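Chorismate synthase (Campylobacter jejuni, PDB 1SQ1) probably catalyses the last step of the shikimate pathway, eliminating phosphate from 5-enolpyruvylshikimate-3-phosphate with the help of reduced FMN to give chorismate. Local coordinates at residues 136-141 with 336-341; 206-211 with 287-292; 212-217 with 279-284. One frame throughout, in Å; residues are numbered along the deposited sequence.

Interaction 1 (136-141 with 336-341)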
ATOM      1  N   ALA A 136       8.254  17.832  11.753  1.00 54.20           N
ATOM      2  CA  ALA A 136       7.783  18.983  12.528  1.00 53.19           C
ATOM      3  C   ALA A 136       6.267  18.944  12.596  1.00 54.32           C
ATOM      4  O   ALA A 136       5.668  18.939  13.673  1.00 53.00           O
ATOM      5  CB  ALA A 136       8.231  20.276  11.857  1.00 52.00           C
ATOM      6  N   VAL A 137       5.663  18.932  11.412  1.00 55.19           N
ATOM      7  CA  VAL A 137       4.225  18.874  11.275  1.00 55.66           C
ATOM      8  C   VAL A 137       3.665  17.719  12.078  1.00 56.98           C
ATOM      9  O   VAL A 137       2.663  17.875  12.756  1.00 59.06           O
ATOM     10  CB  VAL A 137       3.816  18.675   9.815  1.00 54.97           C
ATOM     11  CG1 VAL A 137       2.331  18.408   9.724  1.00 52.43           C
ATOM     12  CG2 VAL A 137       4.190  19.904   9.011  1.00 55.95           C
ATOM     13  N   ALA A 138       4.303  16.559  12.018  1.00 58.06           N
ATOM     14  CA  ALA A 138       3.774  15.430  12.756  1.00 58.20           C
ATOM     15  C   ALA A 138       3.876  15.634  14.255  1.00 58.73           C
ATOM     16  O   ALA A 138       3.055  15.113  15.002  1.00 58.99           O
ATOM     17  CB  ALA A 138       4.479  14.146  12.345  1.00 58.31           C
ATOM     18  N   ALA A 139       4.874  16.388  14.706  1.00 59.97           N
ATOM     19  CA  ALA A 139       5.020  16.622  16.145  1.00 61.16           C
ATOM     20  C   ALA A 139       3.831  17.435  16.649  1.00 63.64           C
ATOM     21  O   ALA A 139       3.439  17.313  17.809  1.00 64.64           O
ATOM     22  CB  ALA A 139       6.317  17.349  16.445  1.00 59.29           C
HETATM   23  N   MSE A 140       3.255  18.257  15.775  1.00 64.54           N
HETATM   24  CA  MSE A 140       2.104  19.049  16.150  1.00 64.87           C
HETATM   25  C   MSE A 140       0.966  18.136  16.586  1.00 64.12           C
HETATM   26  O   MSE A 140       0.287  18.420  17.563  1.00 65.33           O
HETATM   27  CB  MSE A 140       1.691  19.953  14.989  1.00 67.88           C
HETATM   28  CG  MSE A 140       2.661  21.106  14.753  1.00 72.65           C
HETATM   29 SE   MSE A 140       2.419  22.006  13.054  1.00 85.09          SE
HETATM   30  CE  MSE A 140       4.279  22.242  12.551  1.00 79.12           C
ATOM     31  N   LEU A 141       0.761  17.028  15.886  1.00 64.71           N
ATOM     32  CA  LEU A 141      -0.298  16.093  16.273  1.00 65.39           C
ATOM     33  C   LEU A 141       0.109  15.334  17.532  1.00 66.56           C
ATOM     34  O   LEU A 141      -0.738  14.946  18.323  1.00 67.68           O
ATOM     35  CB  LEU A 141      -0.592  15.105  15.132  1.00 64.27           C
ATOM     36  CG  LEU A 141      -1.645  13.991  15.272  1.00 63.79           C
ATOM     37  CD1 LEU A 141      -1.033  12.744  15.843  1.00 64.18           C
ATOM     38  CD2 LEU A 141      -2.795  14.470  16.133  1.00 64.99           C
ATOM     39  N   VAL A 336      11.347   9.627  13.833  1.00 56.67           N
ATOM     40  CA  VAL A 336      10.651   8.948  14.921  1.00 56.27           C
ATOM     41  C   VAL A 336       9.322   9.648  15.161  1.00 56.39           C
ATOM     42  O   VAL A 336       8.360   9.049  15.633  1.00 57.42           O
ATOM     43  CB  VAL A 336      11.475   8.947  16.217  1.00 55.82           C
ATOM     44  CG1 VAL A 336      10.675   8.306  17.329  1.00 54.64           C
ATOM     45  CG2 VAL A 336      12.773   8.178  15.999  1.00 54.47           C
ATOM     46  N   ARG A 337       9.268  10.919  14.794  1.00 56.20           N
ATOM     47  CA  ARG A 337       8.059  11.700  14.951  1.00 55.11           C
ATOM     48  C   ARG A 337       7.030  11.144  13.978  1.00 54.52           C
ATOM     49  O   ARG A 337       5.965  10.691  14.402  1.00 55.39           O
ATOM     50  CB  ARG A 337       8.327  13.159  14.610  1.00 57.10           C
ATOM     51  CG  ARG A 337       7.740  14.139  15.587  1.00 58.10           C
ATOM     52  CD  ARG A 337       8.757  14.566  16.639  1.00 58.52           C
ATOM     53  NE  ARG A 337       9.650  15.625  16.170  1.00 58.44           N
ATOM     54  CZ  ARG A 337      10.252  16.483  16.995  1.00 60.08           C
ATOM     55  NH1 ARG A 337      10.040  16.396  18.311  1.00 61.47           N
ATOM     56  NH2 ARG A 337      11.072  17.415  16.524  1.00 57.03           N
ATOM     57  N   LEU A 338       7.357  11.176  12.682  1.00 51.40           N
ATOM     58  CA  LEU A 338       6.457  10.684  11.638  1.00 49.22           C
ATOM     59  C   LEU A 338       5.882   9.313  11.972  1.00 49.21           C
ATOM     60  O   LEU A 338       4.672   9.099  11.901  1.00 48.61           O
ATOM     61  CB  LEU A 338       7.183  10.621  10.296  1.00 47.29           C
ATOM     62  CG  LEU A 338       7.523  11.965   9.635  1.00 46.93           C
ATOM     63  CD1 LEU A 338       8.699  11.759   8.722  1.00 45.09           C
ATOM     64  CD2 LEU A 338       6.342  12.528   8.852  1.00 45.79           C
ATOM     65  N   VAL A 339       6.748   8.381  12.344  1.00 49.11           N
ATOM     66  CA  VAL A 339       6.279   7.049  12.689  1.00 48.29           C
ATOM     67  C   VAL A 339       5.229   7.103  13.805  1.00 49.09           C
ATOM     68  O   VAL A 339       4.088   6.687  13.599  1.00 48.79           O
ATOM     69  CB  VAL A 339       7.440   6.150  13.137  1.00 47.31           C
ATOM     70  CG1 VAL A 339       6.926   4.757  13.447  1.00 45.47           C
ATOM     71  CG2 VAL A 339       8.495   6.094  12.048  1.00 47.76           C
ATOM     72  N   LEU A 340       5.603   7.615  14.983  1.00 49.33           N
ATOM     73  CA  LEU A 340       4.657   7.686  16.106  1.00 48.23           C
ATOM     74  C   LEU A 340       3.328   8.352  15.748  1.00 49.25           C
ATOM     75  O   LEU A 340       2.265   7.851  16.123  1.00 50.91           O
ATOM     76  CB  LEU A 340       5.277   8.408  17.304  1.00 42.65           C
ATOM     77  CG  LEU A 340       6.262   7.561  18.117  1.00 40.30           C
ATOM     78  CD1 LEU A 340       6.827   8.389  19.240  1.00 32.81           C
ATOM     79  CD2 LEU A 340       5.581   6.306  18.642  1.00 33.32           C
ATOM     80  N   ALA A 341       3.381   9.465  15.023  1.00 48.64           N
ATOM     81  CA  ALA A 341       2.169  10.159  14.632  1.00 48.33           C
ATOM     82  C   ALA A 341       1.422   9.301  13.639  1.00 51.41           C
ATOM     83  O   ALA A 341       0.239   9.516  13.384  1.00 52.53           O
ATOM     84  CB  ALA A 341       2.509  11.481  14.016  1.00 48.70           C
TER
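Ala138 points its CB at the opposing helix, where it meets the CB of Ala341 at 3.7 Å and lies 4.0 Å from the CA of Leu338. With nothing larger than a methyl on Ala138 and Ala341 at this point, the backbones can come close: the short axes approach to 8.1 Å and cross at 41°, both running in the same general direction. Leu338 starts out pointing away from helix 136-141, yet its CD2 swings back to within 4.3 Å of the Ala138 CB and covers one flank. On the other flank Leu141 holds CG anti to its backbone N (chi1 179°), and its CD1 stands 4.2 Å from the CB of Ala341. Helices 128-143 and 325-346, which meet here, belong to the helical layer that chorismate synthases sandwich between two antiparallel sheets. In contrast to this buried meeting of methyls, the Ala139 side is partly exposed, and a long arginine chain rather than a second small residue covers the methyl. Arg337 CG is 3.6 Å from the Ala139 CB, and that CB then lies over one face of the guanidinium. Bends at chi2 and chi3 turn the arginine along this methyl, and its NH2 makes a salt bridge with Glu42 of helix 36-45. Phe38 of the same helix touches both Ala139 and Arg337. Beyond the other edge of the contact, Leu141 packs on Leu352 of the second subunit.

Interaction 2 (206-211 with 287-292)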
ATOM      1  N   ALA A 206      27.206   8.615  17.605  1.00 55.87           N
ATOM      2  CA  ALA A 206      26.124   7.811  18.174  1.00 55.27           C
ATOM      3  C   ALA A 206      24.987   8.710  18.691  1.00 55.72           C
ATOM      4  O   ALA A 206      25.184   9.512  19.612  1.00 55.92           O
ATOM      5  CB  ALA A 206      26.660   6.949  19.297  1.00 50.35           C
ATOM      6  N   VAL A 207      23.801   8.575  18.098  1.00 53.96           N
ATOM      7  CA  VAL A 207      22.661   9.386  18.498  1.00 54.59           C
ATOM      8  C   VAL A 207      21.708   8.692  19.452  1.00 56.51           C
ATOM      9  O   VAL A 207      21.513   7.475  19.379  1.00 57.41           O
ATOM     10  CB  VAL A 207      21.869   9.853  17.283  1.00 53.42           C
ATOM     11  CG1 VAL A 207      20.566  10.474  17.726  1.00 49.51           C
ATOM     12  CG2 VAL A 207      22.694  10.858  16.502  1.00 54.51           C
ATOM     13  N   PHE A 208      21.123   9.484  20.351  1.00 56.76           N
ATOM     14  CA  PHE A 208      20.172   8.980  21.338  1.00 57.66           C
ATOM     15  C   PHE A 208      18.815   9.672  21.211  1.00 57.40           C
ATOM     16  O   PHE A 208      18.708  10.886  21.380  1.00 58.69           O
ATOM     17  CB  PHE A 208      20.701   9.203  22.753  1.00 59.46           C
ATOM     18  CG  PHE A 208      19.769   8.723  23.828  1.00 62.38           C
ATOM     19  CD1 PHE A 208      19.479   7.369  23.965  1.00 63.23           C
ATOM     20  CD2 PHE A 208      19.172   9.625  24.704  1.00 63.74           C
ATOM     21  CE1 PHE A 208      18.608   6.918  24.962  1.00 64.14           C
ATOM     22  CE2 PHE A 208      18.299   9.181  25.702  1.00 64.17           C
ATOM     23  CZ  PHE A 208      18.018   7.828  25.831  1.00 63.73           C
ATOM     24  N   THR A 209      17.778   8.900  20.912  1.00 57.06           N
ATOM     25  CA  THR A 209      16.439   9.459  20.780  1.00 56.65           C
ATOM     26  C   THR A 209      15.551   8.927  21.885  1.00 57.24           C
ATOM     27  O   THR A 209      15.323   7.724  21.997  1.00 56.45           O
ATOM     28  CB  THR A 209      15.778   9.091  19.458  1.00 56.53           C
ATOM     29  OG1 THR A 209      16.607   9.501  18.361  1.00 57.13           O
ATOM     30  CG2 THR A 209      14.438   9.781  19.367  1.00 56.31           C
ATOM     31  N   LYS A 210      15.054   9.843  22.701  1.00 58.33           N
ATOM     32  CA  LYS A 210      14.192   9.492  23.810  1.00 58.59           C
ATOM     33  C   LYS A 210      12.797  10.029  23.559  1.00 58.46           C
ATOM     34  O   LYS A 210      12.634  11.168  23.117  1.00 58.73           O
ATOM     35  CB  LYS A 210      14.760  10.073  25.106  1.00 60.48           C
ATOM     36  CG  LYS A 210      13.816  10.032  26.289  1.00 62.69           C
ATOM     37  CD  LYS A 210      14.600  10.007  27.583  1.00 65.25           C
ATOM     38  CE  LYS A 210      13.943  10.842  28.661  1.00 67.02           C
ATOM     39  NZ  LYS A 210      14.075  12.298  28.352  1.00 68.52           N
ATOM     40  N   VAL A 211      11.788   9.201  23.816  1.00 57.32           N
ATOM     41  CA  VAL A 211      10.410   9.624  23.630  1.00 57.77           C
ATOM     42  C   VAL A 211       9.663   9.432  24.944  1.00 58.96           C
ATOM     43  O   VAL A 211       9.614   8.321  25.481  1.00 59.84           O
ATOM     44  CB  VAL A 211       9.718   8.813  22.520  1.00 56.48           C
ATOM     45  CG1 VAL A 211       8.366   9.419  22.207  1.00 54.86           C
ATOM     46  CG2 VAL A 211      10.586   8.784  21.277  1.00 55.06           C
ATOM     47  N   ILE A 287      13.555   4.215  24.228  1.00 54.53           N
ATOM     48  CA  ILE A 287      15.017   4.282  24.205  1.00 54.88           C
ATOM     49  C   ILE A 287      15.529   3.786  22.862  1.00 54.47           C
ATOM     50  O   ILE A 287      15.675   2.587  22.652  1.00 56.28           O
ATOM     51  CB  ILE A 287      15.651   3.406  25.306  1.00 57.01           C
ATOM     52  CG1 ILE A 287      14.973   3.678  26.653  1.00 56.28           C
ATOM     53  CG2 ILE A 287      17.137   3.715  25.420  1.00 55.56           C
ATOM     54  CD1 ILE A 287      15.093   5.109  27.097  1.00 58.16           C
ATOM     55  N   LEU A 288      15.811   4.721  21.966  1.00 53.18           N
ATOM     56  CA  LEU A 288      16.276   4.394  20.625  1.00 51.05           C
ATOM     57  C   LEU A 288      17.664   4.942  20.380  1.00 50.65           C
ATOM     58  O   LEU A 288      17.927   6.099  20.669  1.00 52.21           O
ATOM     59  CB  LEU A 288      15.334   5.000  19.582  1.00 48.71           C
ATOM     60  CG  LEU A 288      13.852   4.781  19.822  1.00 44.31           C
ATOM     61  CD1 LEU A 288      13.058   5.346  18.664  1.00 42.02           C
ATOM     62  CD2 LEU A 288      13.599   3.302  20.003  1.00 43.11           C
ATOM     63  N   LYS A 289      18.554   4.124  19.840  1.00 50.13           N
ATOM     64  CA  LYS A 289      19.890   4.612  19.564  1.00 51.61           C
ATOM     65  C   LYS A 289      20.240   4.390  18.104  1.00 51.79           C
ATOM     66  O   LYS A 289      20.114   3.274  17.597  1.00 52.68           O
ATOM     67  CB  LYS A 289      20.910   3.920  20.467  1.00 52.35           C
ATOM     68  CG  LYS A 289      20.577   3.942  21.946  1.00 50.93           C
ATOM     69  CD  LYS A 289      21.756   3.423  22.724  1.00 53.41           C
ATOM     70  CE  LYS A 289      21.408   3.095  24.165  1.00 55.99           C
ATOM     71  NZ  LYS A 289      20.502   1.900  24.251  1.00 58.40           N
ATOM     72  N   THR A 290      20.666   5.463  17.436  1.00 52.72           N
ATOM     73  CA  THR A 290      21.046   5.432  16.021  1.00 53.00           C
ATOM     74  C   THR A 290      22.530   5.771  15.848  1.00 52.83           C
ATOM     75  O   THR A 290      22.975   6.871  16.195  1.00 53.11           O
ATOM     76  CB  THR A 290      20.255   6.456  15.206  1.00 52.20           C
ATOM     77  OG1 THR A 290      18.861   6.231  15.392  1.00 54.75           O
ATOM     78  CG2 THR A 290      20.575   6.323  13.739  1.00 55.38           C
ATOM     79  N   TYR A 291      23.284   4.836  15.282  1.00 53.09           N
ATOM     80  CA  TYR A 291      24.709   5.026  15.061  1.00 52.26           C
ATOM     81  C   TYR A 291      25.066   5.445  13.647  1.00 51.61           C
ATOM     82  O   TYR A 291      24.841   4.717  12.687  1.00 51.27           O
ATOM     83  CB  TYR A 291      25.434   3.742  15.417  1.00 51.93           C
ATOM     84  CG  TYR A 291      25.190   3.353  16.842  1.00 52.71           C
ATOM     85  CD1 TYR A 291      25.925   3.924  17.875  1.00 52.23           C
ATOM     86  CD2 TYR A 291      24.177   2.466  17.168  1.00 53.16           C
ATOM     87  CE1 TYR A 291      25.651   3.620  19.199  1.00 52.16           C
ATOM     88  CE2 TYR A 291      23.893   2.157  18.488  1.00 53.06           C
ATOM     89  CZ  TYR A 291      24.631   2.738  19.494  1.00 52.02           C
ATOM     90  OH  TYR A 291      24.328   2.452  20.797  1.00 51.70           O
ATOM     91  N   PHE A 292      25.647   6.627  13.540  1.00 51.93           N
ATOM     92  CA  PHE A 292      26.049   7.164  12.261  1.00 53.71           C
ATOM     93  C   PHE A 292      27.517   6.889  11.936  1.00 56.27           C
ATOM     94  O   PHE A 292      28.398   6.984  12.801  1.00 57.39           O
ATOM     95  CB  PHE A 292      25.813   8.669  12.233  1.00 51.81           C
ATOM     96  CG  PHE A 292      24.364   9.063  12.188  1.00 51.35           C
ATOM     97  CD1 PHE A 292      23.546   8.909  13.306  1.00 50.34           C
ATOM     98  CD2 PHE A 292      23.833   9.644  11.044  1.00 48.37           C
ATOM     99  CE1 PHE A 292      22.229   9.320  13.281  1.00 51.33           C
ATOM    100  CE2 PHE A 292      22.514  10.059  11.009  1.00 50.37           C
ATOM    101  CZ  PHE A 292      21.709   9.903  12.132  1.00 52.15           C
TER
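Val207 N donates a hydrogen bond to Thr290 O at 2.7 Å, with 161° at the hydrogen, the shortest of four backbone bonds that tie strands 206-211 and 287-292 together as antiparallel neighbours in one sheet of the chorismate synthase sandwich. The bond back, from Thr290 N to Val207 O, is 2.9 Å, and the same carbonyl oxygen also takes a CA-H contact from Lys289. Thr209 and Leu288 form the next hydrogen-bonded pair. Val207, Thr209, Leu288 and Thr290 share a face; the first three of them pack on helix 325-346, and Thr209 OG1 bonds to Ser151 of the adjoining strand. On that side Val207 CG2 lies 3.6 Å from CE1 of Phe292, whose side chain is close to Ala239, a predicted FMN-binding residue.

Ala206, Phe208, Ile287, Lys289 and Tyr291 are among the residues on the other face. Two of its polar ends look elsewhere, Lys289 NZ to a salt bridge with Glu165 and Tyr291 OH to a hydrogen bond with Glu244. Phe208 has CG anti to the backbone N (chi1 179°), which sets the ring beside Ile287 and Lys289. Ile287 CG2 lies at the ring's edge, in its plane, 3.6 Å from CE1.

Interaction 3 (212-217 with 279-284)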
ATOM      1  N   SER A 212       9.100  10.520  25.463  1.00 60.09           N
ATOM      2  CA  SER A 212       8.362  10.500  26.728  1.00 61.31           C
ATOM      3  C   SER A 212       6.874  10.721  26.495  1.00 61.93           C
ATOM      4  O   SER A 212       6.459  11.144  25.412  1.00 61.49           O
ATOM      5  CB  SER A 212       8.873  11.601  27.647  1.00 60.02           C
ATOM      6  OG  SER A 212       8.690  12.859  27.019  1.00 59.07           O
ATOM      7  N   GLY A 213       6.079  10.455  27.530  1.00 63.01           N
ATOM      8  CA  GLY A 213       4.642  10.620  27.426  1.00 62.94           C
ATOM      9  C   GLY A 213       4.096   9.626  26.430  1.00 64.30           C
ATOM     10  O   GLY A 213       3.183   9.924  25.663  1.00 66.02           O
HETATM   11  N   MSE A 214       4.667   8.430  26.434  1.00 63.78           N
HETATM   12  CA  MSE A 214       4.239   7.399  25.508  1.00 64.57           C
HETATM   13  C   MSE A 214       2.898   6.773  25.863  1.00 63.77           C
HETATM   14  O   MSE A 214       2.661   6.417  27.019  1.00 65.29           O
HETATM   15  CB  MSE A 214       5.308   6.308  25.417  1.00 68.13           C
HETATM   16  CG  MSE A 214       6.430   6.619  24.437  1.00 71.72           C
HETATM   17 SE   MSE A 214       5.751   6.740  22.632  1.00 78.88          SE
HETATM   18  CE  MSE A 214       5.110   4.920  22.472  1.00 73.58           C
ATOM     19  N   LEU A 215       2.020   6.644  24.867  1.00 60.53           N
ATOM     20  CA  LEU A 215       0.716   6.022  25.078  1.00 58.07           C
ATOM     21  C   LEU A 215       0.966   4.521  25.040  1.00 57.42           C
ATOM     22  O   LEU A 215       2.102   4.104  24.868  1.00 57.24           O
ATOM     23  CB  LEU A 215      -0.269   6.425  23.971  1.00 54.38           C
ATOM     24  CG  LEU A 215      -0.431   7.935  23.775  1.00 52.38           C
ATOM     25  CD1 LEU A 215      -1.393   8.224  22.639  1.00 50.94           C
ATOM     26  CD2 LEU A 215      -0.912   8.556  25.063  1.00 50.99           C
ATOM     27  N   ILE A 216      -0.075   3.711  25.206  1.00 57.97           N
ATOM     28  CA  ILE A 216       0.087   2.260  25.166  1.00 58.26           C
ATOM     29  C   ILE A 216      -0.617   1.691  23.948  1.00 58.08           C
ATOM     30  O   ILE A 216      -1.651   2.194  23.541  1.00 59.34           O
ATOM     31  CB  ILE A 216      -0.488   1.588  26.437  1.00 59.12           C
ATOM     32  CG1 ILE A 216       0.474   1.783  27.609  1.00 60.06           C
ATOM     33  CG2 ILE A 216      -0.713   0.098  26.205  1.00 59.25           C
ATOM     34  CD1 ILE A 216      -0.038   1.221  28.908  1.00 58.08           C
ATOM     35  N   GLY A 217      -0.043   0.661  23.343  1.00 59.13           N
ATOM     36  CA  GLY A 217      -0.682   0.074  22.182  1.00 59.51           C
ATOM     37  C   GLY A 217      -0.313   0.662  20.832  1.00 58.66           C
ATOM     38  O   GLY A 217      -0.858   0.234  19.822  1.00 59.35           O
ATOM     39  N   GLY A 279       6.186  -5.587  19.921  1.00 50.76           N
ATOM     40  CA  GLY A 279       6.022  -4.717  18.773  1.00 52.40           C
ATOM     41  C   GLY A 279       5.062  -3.586  19.021  1.00 53.92           C
ATOM     42  O   GLY A 279       4.780  -2.786  18.133  1.00 55.55           O
ATOM     43  N   ILE A 280       4.542  -3.518  20.238  1.00 56.17           N
ATOM     44  CA  ILE A 280       3.616  -2.453  20.584  1.00 57.28           C
ATOM     45  C   ILE A 280       4.205  -1.761  21.807  1.00 56.83           C
ATOM     46  O   ILE A 280       4.866  -2.415  22.629  1.00 56.25           O
ATOM     47  CB  ILE A 280       2.181  -3.018  20.852  1.00 58.30           C
ATOM     48  CG1 ILE A 280       2.128  -3.784  22.166  1.00 58.42           C
ATOM     49  CG2 ILE A 280       1.789  -3.979  19.734  1.00 57.46           C
ATOM     50  CD1 ILE A 280       1.716  -2.929  23.354  1.00 61.80           C
ATOM     51  N   SER A 281       3.998  -0.444  21.900  1.00 56.19           N
ATOM     52  CA  SER A 281       4.519   0.361  23.014  1.00 56.01           C
ATOM     53  C   SER A 281       3.807  -0.014  24.302  1.00 56.73           C
ATOM     54  O   SER A 281       2.604  -0.270  24.284  1.00 57.50           O
ATOM     55  CB  SER A 281       4.325   1.853  22.735  1.00 53.76           C
ATOM     56  OG  SER A 281       2.963   2.161  22.540  1.00 51.95           O
ATOM     57  N   ASN A 282       4.544  -0.040  25.413  1.00 56.99           N
ATOM     58  CA  ASN A 282       3.980  -0.416  26.711  1.00 57.62           C
ATOM     59  C   ASN A 282       3.753   0.756  27.670  1.00 59.22           C
ATOM     60  O   ASN A 282       3.372   0.553  28.823  1.00 60.37           O
ATOM     61  CB  ASN A 282       4.897  -1.429  27.393  1.00 55.70           C
ATOM     62  CG  ASN A 282       6.203  -0.809  27.852  1.00 57.00           C
ATOM     63  OD1 ASN A 282       6.445   0.386  27.652  1.00 56.02           O
ATOM     64  ND2 ASN A 282       7.052  -1.619  28.479  1.00 55.91           N
ATOM     65  N   GLY A 283       3.995   1.977  27.206  1.00 60.34           N
ATOM     66  CA  GLY A 283       3.815   3.132  28.063  1.00 58.66           C
ATOM     67  C   GLY A 283       5.141   3.747  28.473  1.00 60.00           C
ATOM     68  O   GLY A 283       5.283   4.969  28.518  1.00 60.53           O
ATOM     69  N   GLU A 284       6.131   2.912  28.770  1.00 59.72           N
ATOM     70  CA  GLU A 284       7.433   3.426  29.174  1.00 59.07           C
ATOM     71  C   GLU A 284       8.065   4.305  28.104  1.00 58.63           C
ATOM     72  O   GLU A 284       7.657   4.281  26.947  1.00 59.25           O
ATOM     73  CB  GLU A 284       8.362   2.270  29.521  1.00 58.51           C
ATOM     74  CG  GLU A 284       7.926   1.518  30.754  1.00 62.13           C
ATOM     75  CD  GLU A 284       7.903   2.399  31.997  1.00 65.58           C
ATOM     76  OE1 GLU A 284       6.802   2.642  32.549  1.00 65.22           O
ATOM     77  OE2 GLU A 284       8.992   2.857  32.415  1.00 67.68           O
TER
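A chi1 of 59° places the OG of Ser281 between its own backbone N and carbonyl carbon, from where it reaches Leu215 O across the contact. The chain of Met214 is bent at chi2 and chi3, with its CB and CG near Glu284 O. The serine hydroxyl donates to Leu215 O at 3.2 Å, approaching from 44° above the carbonyl plane, and it is also hydrogen-bonded to Leu218 N, so two backbone groups of the loop grip one oxygen. A nearly straight bond lies beside it: Gly217 N donates to Ser281 O at 3.0 Å, with 174° at the hydrogen. Next along, the CG1 branch of Ile216 lies against the Asn282-Gly283 peptide, 3.4 Å from Asn282 O and 3.5 Å from Gly283 N. The turn that offers this peptide is an Asx turn, in which Asn282 OD1 accepts from Glu284 N at 2.8 Å. At the far end CD1 of Ile280 touches the backbone of Gly217, while Leu215 packs on Tyr359 of the second subunit. Segment 212-217 carries the chain out of strand 205-212 toward helix 226-235, while 280-281 pairs with the short strand 276-277 and the chain then continues into strand 286-292.

In the fold
The three contacts form a continuous patch of the fold. Strands 205-212 and 286-292 pair in interaction 2; the first runs on directly into segment 212-217, and strand 280-281 comes shortly before the second, so interaction 3 lies beyond the same end of that strand pair, its centre about 17 Å away. Helix 325-346 links all three: Val336 packs on Val211, Thr209 and Leu288, and Leu340 CD1 reaches Val211 CG1 at 3.5 Å and the selenium of Met214 at 3.9 Å. Two predicted FMN-binding residues, Ala239 and Lys293, lie near Phe292 at the opposite end of interaction 2. In interaction 1 the Arg337 side chain is about 10 Å from that of Arg46, a predicted NADP(+)-binding residue.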